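Side-chain contacts in periplasmic binding protein (Sulfurospirillum deleyianum, PDB 4PAG), which probably serves as the solute-binding component of an ABC importer, capturing a small ligand in the periplasm for uptake: residues Ser3-Asp8 with Pro13-Glu18; Ser31-Val36 with Gln125-Val130. All blocks are in the same frame, centred on the assembly; numbering follows the deposited sequence.

Interaction 1 (Ser3-Asp8 with Pro13-Glu18); sequences SRTFLD and PIVLPE
Arg4 reaches across to the segment Pro13-Glu18 and holds the carbonyl of Pro17 with two nitrogens. Its CB lies 3.4 Å from Leu16 O. CG sits beside the carboxylate of Glu18, 3.6 Å from OE1, and CD stays near the same oxygen. The chain bends at chi2 (-54°) and again at chi3 (-65°), which folds the guanidinium back toward the backbone of Pro17. There NE and NH1 both donate to Pro17 O, side-on, at 3.0 Å and 2.9 Å. The oxygen lies close to the guanidinium plane. NH1 comes nearly along the C=O axis, whereas NE approaches from above the carbonyl plane. Glu18 O lies over one face of the group and Phe6 CE1 over the opposite face. NH2 turns to Arg136 O, and NH1 also reaches Val137 O, so the group fastens the hairpin to the end of helix 127-138. With an alanine here, Pro17 O would probably lose the two Arg4 donors, and Arg136 O and Val137 O the bonds that tie the hairpin to that helix.

Glu18 makes no direct salt bridge with Arg4; a water joins its OE2 to Ser3 OG. The strands themselves are held by backbone bonds. Phe6 and Ile14 form an antiparallel hydrogen-bonded pair, with Ile14 N to Phe6 O at 2.7 Å, and Leu16 N donates to Arg4 O. Phe6 and Ile14 share one face of the sheet, where both touch Leu117. Phe6 CD1 also meets Leu16 CD1 at 3.7 Å, the two side chains crossing at about a right angle. Thr5, Leu7, Pro13 and Val15 occupy the other face, where Leu7 CD2 touches Pro13 CB. The arrangement is a two-stranded antiparallel beta hairpin near the N terminus, packed by one face against strand 116-119 and helix 127-138.

Interaction 2 (Ser31-Val36 with Gln125-Val130); sequences SFMIYV and QNYPEV
Met33, modelled as selenomethionine, runs out extended from its helix, with CG anti to the backbone N (chi1 -179°) and chi2 also near anti. These two torsions carry SE out to Tyr127 and Val130. The bend at chi3, 44°, turns CE so that it too comes near Val130. In Gln125-Val130, CG1 of Val130 stands anti to its own N, and this is the branch that makes the contact.

Met33 SE lies 3.7 Å from Val130 CG1. Met33 CE lies 3.9 Å from Val130 CG1, so one branch of the valine meets both the selenium and the terminal methyl. The two side chains cross at about a right angle.

Tyr127 is met at its edge. Met33 SE is 4.1 Å from Tyr127 CE1, and Tyr127 CD1 is about as near. The selenium lies 84° off the ring normal, almost in the plane of the ring. This is a Met-aromatic contact of the edge type.

The contact is small and wholly apolar, and the backbones stay well apart: the CA atoms of Met33 and Val130 are 9.6 Å from each other. The long side chain of Met33 bridges that distance. It also touches Phe131 and Leu134, so it lies along several residues of helix 127-138. Around this buried contact, Ile34 packs on Met138 farther along that helix. Pro128 leans on helix 141-163, and Val36 reaches both helix 141-163 and helix 297-309. Helix 28-37 is thus joined to helix 127-138 within a cluster of helices.

Overall arrangement
From the N terminus, interaction 1 comes first and closes a short turn: four residues separate its segments, which form the hairpin of strands 5-7 and 13-15. The chain then passes through strand 23-25 into helix 28-37, where interaction 2 opens. It closes after 88 intervening residues, at the start of helix 127-138. The two are in series, neither nested nor crossed. Their centres lie 19 Å apart and they do not touch. Helix 127-138 relates them: its first turn meets helix 28-37 in interaction 2, while its far end, at Arg136 and Val137, receives the hairpin of interaction 1. One contact is peripheral and partly buried, the other buried nearer the centre of the chain.

Interaction 1 (Ser3-Asp8 with Pro13-Glu18)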
# COMPACT_ATOMS: atom_id res chain seq x y z
N SER A 3 -10.71 17.35 -23.47
CA SER A 3 -9.46 16.76 -23.01
C SER A 3 -9.33 16.91 -21.49
O SER A 3 -8.63 16.14 -20.83
CB SER A 3 -8.28 17.45 -23.70
OG SER A 3 -7.06 16.82 -23.37
N ARG A 4 -10.02 17.92 -20.95
CA ARG A 4 -10.05 18.19 -19.52
C ARG A 4 -11.36 17.79 -18.84
O ARG A 4 -11.65 18.25 -17.74
CB ARG A 4 -9.76 19.68 -19.29
CG ARG A 4 -8.43 20.15 -19.87
CD ARG A 4 -7.25 19.29 -19.39
NE ARG A 4 -7.04 19.41 -17.95
CZ ARG A 4 -6.43 18.51 -17.17
NH1 ARG A 4 -6.29 18.77 -15.87
NH2 ARG A 4 -5.96 17.36 -17.66
N THR A 5 -12.12 16.91 -19.49
CA THR A 5 -13.39 16.44 -18.95
C THR A 5 -13.20 15.09 -18.29
O THR A 5 -12.67 14.16 -18.90
CB THR A 5 -14.47 16.31 -20.05
OG1 THR A 5 -14.67 17.58 -20.65
CG2 THR A 5 -15.79 15.82 -19.46
N PHE A 6 -13.65 14.98 -17.05
CA PHE A 6 -13.53 13.75 -16.27
C PHE A 6 -14.84 13.47 -15.56
O PHE A 6 -15.58 14.40 -15.23
CB PHE A 6 -12.40 13.87 -15.24
CG PHE A 6 -11.05 14.06 -15.85
CD1 PHE A 6 -10.58 15.34 -16.13
CD2 PHE A 6 -10.26 12.97 -16.17
CE1 PHE A 6 -9.33 15.52 -16.71
CE2 PHE A 6 -9.01 13.14 -16.75
CZ PHE A 6 -8.55 14.41 -17.03
N LEU A 7 -15.14 12.20 -15.31
CA LEU A 7 -16.31 11.83 -14.52
C LEU A 7 -15.93 11.92 -13.05
O LEU A 7 -14.97 11.30 -12.63
CB LEU A 7 -16.80 10.43 -14.86
CG LEU A 7 -17.27 10.22 -16.31
CD1 LEU A 7 -17.68 8.76 -16.52
CD2 LEU A 7 -18.42 11.15 -16.66
N ASP A 8 -16.69 12.69 -12.28
CA ASP A 8 -16.39 12.95 -10.87
C ASP A 8 -16.93 11.84 -9.96
O ASP A 8 -17.35 10.79 -10.45
CB ASP A 8 -16.90 14.34 -10.47
CG ASP A 8 -18.39 14.38 -10.13
OD1 ASP A 8 -19.14 13.41 -10.39
OD2 ASP A 8 -18.81 15.42 -9.59
N PRO A 13 -19.93 14.42 -15.52
CA PRO A 13 -18.77 14.99 -16.21
C PRO A 13 -18.45 16.38 -15.66
O PRO A 13 -19.34 17.22 -15.59
CB PRO A 13 -19.24 15.08 -17.66
CG PRO A 13 -20.72 15.18 -17.58
CD PRO A 13 -21.11 14.35 -16.39
N ILE A 14 -17.20 16.60 -15.27
CA ILE A 14 -16.75 17.92 -14.84
C ILE A 14 -15.52 18.32 -15.64
O ILE A 14 -14.78 17.46 -16.12
CB ILE A 14 -16.41 17.97 -13.33
CG1 ILE A 14 -15.32 16.95 -12.96
CG2 ILE A 14 -17.67 17.71 -12.51
CD1 ILE A 14 -14.63 17.25 -11.65
N VAL A 15 -15.31 19.62 -15.80
CA VAL A 15 -14.17 20.13 -16.55
C VAL A 15 -13.14 20.71 -15.59
O VAL A 15 -13.44 21.66 -14.87
CB VAL A 15 -14.60 21.22 -17.55
CG1 VAL A 15 -13.39 21.79 -18.28
CG2 VAL A 15 -15.60 20.65 -18.55
N LEU A 16 -11.95 20.14 -15.57
CA LEU A 16 -10.86 20.65 -14.76
C LEU A 16 -10.09 21.74 -15.49
O LEU A 16 -10.13 21.81 -16.72
CB LEU A 16 -9.88 19.53 -14.39
CG LEU A 16 -10.46 18.36 -13.59
CD1 LEU A 16 -9.35 17.36 -13.27
CD2 LEU A 16 -11.12 18.85 -12.31
N PRO A 17 -9.35 22.58 -14.74
CA PRO A 17 -8.40 23.51 -15.34
C PRO A 17 -7.34 22.80 -16.18
O PRO A 17 -7.02 21.62 -15.93
CB PRO A 17 -7.74 24.17 -14.13
CG PRO A 17 -8.72 24.03 -13.03
CD PRO A 17 -9.45 22.75 -13.28
N GLU A 18 -6.81 23.52 -17.16
CA GLU A 18 -5.76 23.01 -18.03
C GLU A 18 -4.57 22.53 -17.20
O GLU A 18 -4.06 21.42 -17.41
CB GLU A 18 -5.31 24.10 -19.01
CG GLU A 18 -4.37 23.63 -20.11
CD GLU A 18 -4.97 22.56 -21.00
OE1 GLU A 18 -6.20 22.57 -21.23
OE2 GLU A 18 -4.21 21.70 -21.49
O HOH W 1 -5.12 19.14 -22.54

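Interaction 2 (Ser31-Val36 with Gln125-Val130)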
# COMPACT_ATOMS: atom_id res chain seq x y z
N SER A 31 -2.30 10.01 -1.65
CA SER A 31 -1.22 10.96 -1.45
C SER A 31 0.15 10.36 -1.80
O SER A 31 0.94 11.02 -2.46
CB SER A 31 -1.24 11.49 -0.01
OG SER A 31 -2.47 12.16 0.20
N PHE A 32 0.40 9.11 -1.39
CA PHE A 32 1.68 8.46 -1.71
C PHE A 32 1.87 8.31 -3.22
O PHE A 32 2.96 8.49 -3.74
CB PHE A 32 1.78 7.07 -1.04
CG PHE A 32 1.98 7.11 0.46
CD1 PHE A 32 1.89 8.28 1.20
CD2 PHE A 32 2.24 5.92 1.14
CE1 PHE A 32 2.07 8.26 2.58
CE2 PHE A 32 2.43 5.90 2.52
CZ PHE A 32 2.33 7.07 3.24
N MSE A 33 0.79 7.98 -3.93
CA MSE A 33 0.84 7.79 -5.38
C MSE A 33 1.05 9.10 -6.11
O MSE A 33 1.82 9.18 -7.08
CB MSE A 33 -0.48 7.13 -5.79
CG MSE A 33 -0.56 6.85 -7.28
SE MSE A 33 -2.00 5.54 -7.61
CE MSE A 33 -3.42 6.24 -6.44
N ILE A 34 0.39 10.16 -5.65
CA ILE A 34 0.61 11.49 -6.23
C ILE A 34 2.07 11.90 -6.02
O ILE A 34 2.68 12.49 -6.91
CB ILE A 34 -0.32 12.55 -5.63
CG1 ILE A 34 -1.78 12.24 -5.98
CG2 ILE A 34 0.05 13.94 -6.13
CD1 ILE A 34 -2.81 13.04 -5.19
N TYR A 35 2.63 11.57 -4.85
CA TYR A 35 4.02 11.91 -4.57
C TYR A 35 4.96 11.40 -5.67
O TYR A 35 5.78 12.16 -6.18
CB TYR A 35 4.50 11.39 -3.19
CG TYR A 35 5.98 11.61 -3.08
CD1 TYR A 35 6.48 12.85 -2.70
CD2 TYR A 35 6.87 10.63 -3.48
CE1 TYR A 35 7.85 13.09 -2.68
CE2 TYR A 35 8.23 10.86 -3.47
CZ TYR A 35 8.72 12.08 -3.07
OH TYR A 35 10.08 12.29 -3.06
N VAL A 36 4.85 10.12 -6.02
CA VAL A 36 5.79 9.54 -6.97
C VAL A 36 5.58 10.04 -8.40
O VAL A 36 6.49 9.98 -9.20
CB VAL A 36 5.85 7.98 -6.92
CG1 VAL A 36 6.50 7.52 -5.62
CG2 VAL A 36 4.48 7.36 -7.11
N GLN A 125 -3.80 -5.07 -9.58
CA GLN A 125 -3.69 -5.13 -11.04
C GLN A 125 -4.21 -3.84 -11.70
O GLN A 125 -3.87 -3.57 -12.84
CB GLN A 125 -4.44 -6.36 -11.59
CG GLN A 125 -4.07 -7.68 -10.91
CD GLN A 125 -2.89 -8.39 -11.54
OE1 GLN A 125 -2.55 -9.50 -11.16
NE2 GLN A 125 -2.28 -7.76 -12.53
N ASN A 126 -5.00 -3.05 -10.97
CA ASN A 126 -5.47 -1.74 -11.46
C ASN A 126 -4.43 -0.61 -11.44
O ASN A 126 -4.68 0.45 -12.01
CB ASN A 126 -6.69 -1.26 -10.67
CG ASN A 126 -7.92 -2.12 -10.87
OD1 ASN A 126 -7.96 -3.00 -11.73
ND2 ASN A 126 -8.94 -1.87 -10.07
N TYR A 127 -3.28 -0.80 -10.79
CA TYR A 127 -2.34 0.32 -10.66
C TYR A 127 -1.87 0.95 -11.99
O TYR A 127 -1.82 2.17 -12.09
CB TYR A 127 -1.15 -0.02 -9.74
CG TYR A 127 -1.52 0.15 -8.28
CD1 TYR A 127 -1.86 1.41 -7.78
CD2 TYR A 127 -1.56 -0.93 -7.41
CE1 TYR A 127 -2.23 1.58 -6.45
CE2 TYR A 127 -1.92 -0.77 -6.08
CZ TYR A 127 -2.26 0.49 -5.60
OH TYR A 127 -2.62 0.64 -4.28
N PRO A 128 -1.58 0.14 -13.02
CA PRO A 128 -1.16 0.77 -14.28
C PRO A 128 -2.20 1.75 -14.84
O PRO A 128 -1.86 2.90 -15.16
CB PRO A 128 -0.94 -0.41 -15.22
CG PRO A 128 -0.61 -1.56 -14.30
CD PRO A 128 -1.46 -1.33 -13.09
N GLU A 129 -3.45 1.34 -14.95
CA GLU A 129 -4.47 2.24 -15.48
C GLU A 129 -4.74 3.45 -14.57
O GLU A 129 -4.98 4.55 -15.07
CB GLU A 129 -5.76 1.48 -15.82
CG GLU A 129 -5.67 0.78 -17.17
CD GLU A 129 -5.47 1.74 -18.33
OE1 GLU A 129 -6.30 2.66 -18.51
OE2 GLU A 129 -4.49 1.59 -19.07
N VAL A 130 -4.64 3.26 -13.26
CA VAL A 130 -4.82 4.37 -12.32
C VAL A 130 -3.67 5.38 -12.46
O VAL A 130 -3.91 6.59 -12.49
CB VAL A 130 -4.96 3.88 -10.87
CG1 VAL A 130 -4.94 5.05 -9.88
CG2 VAL A 130 -6.25 3.09 -10.72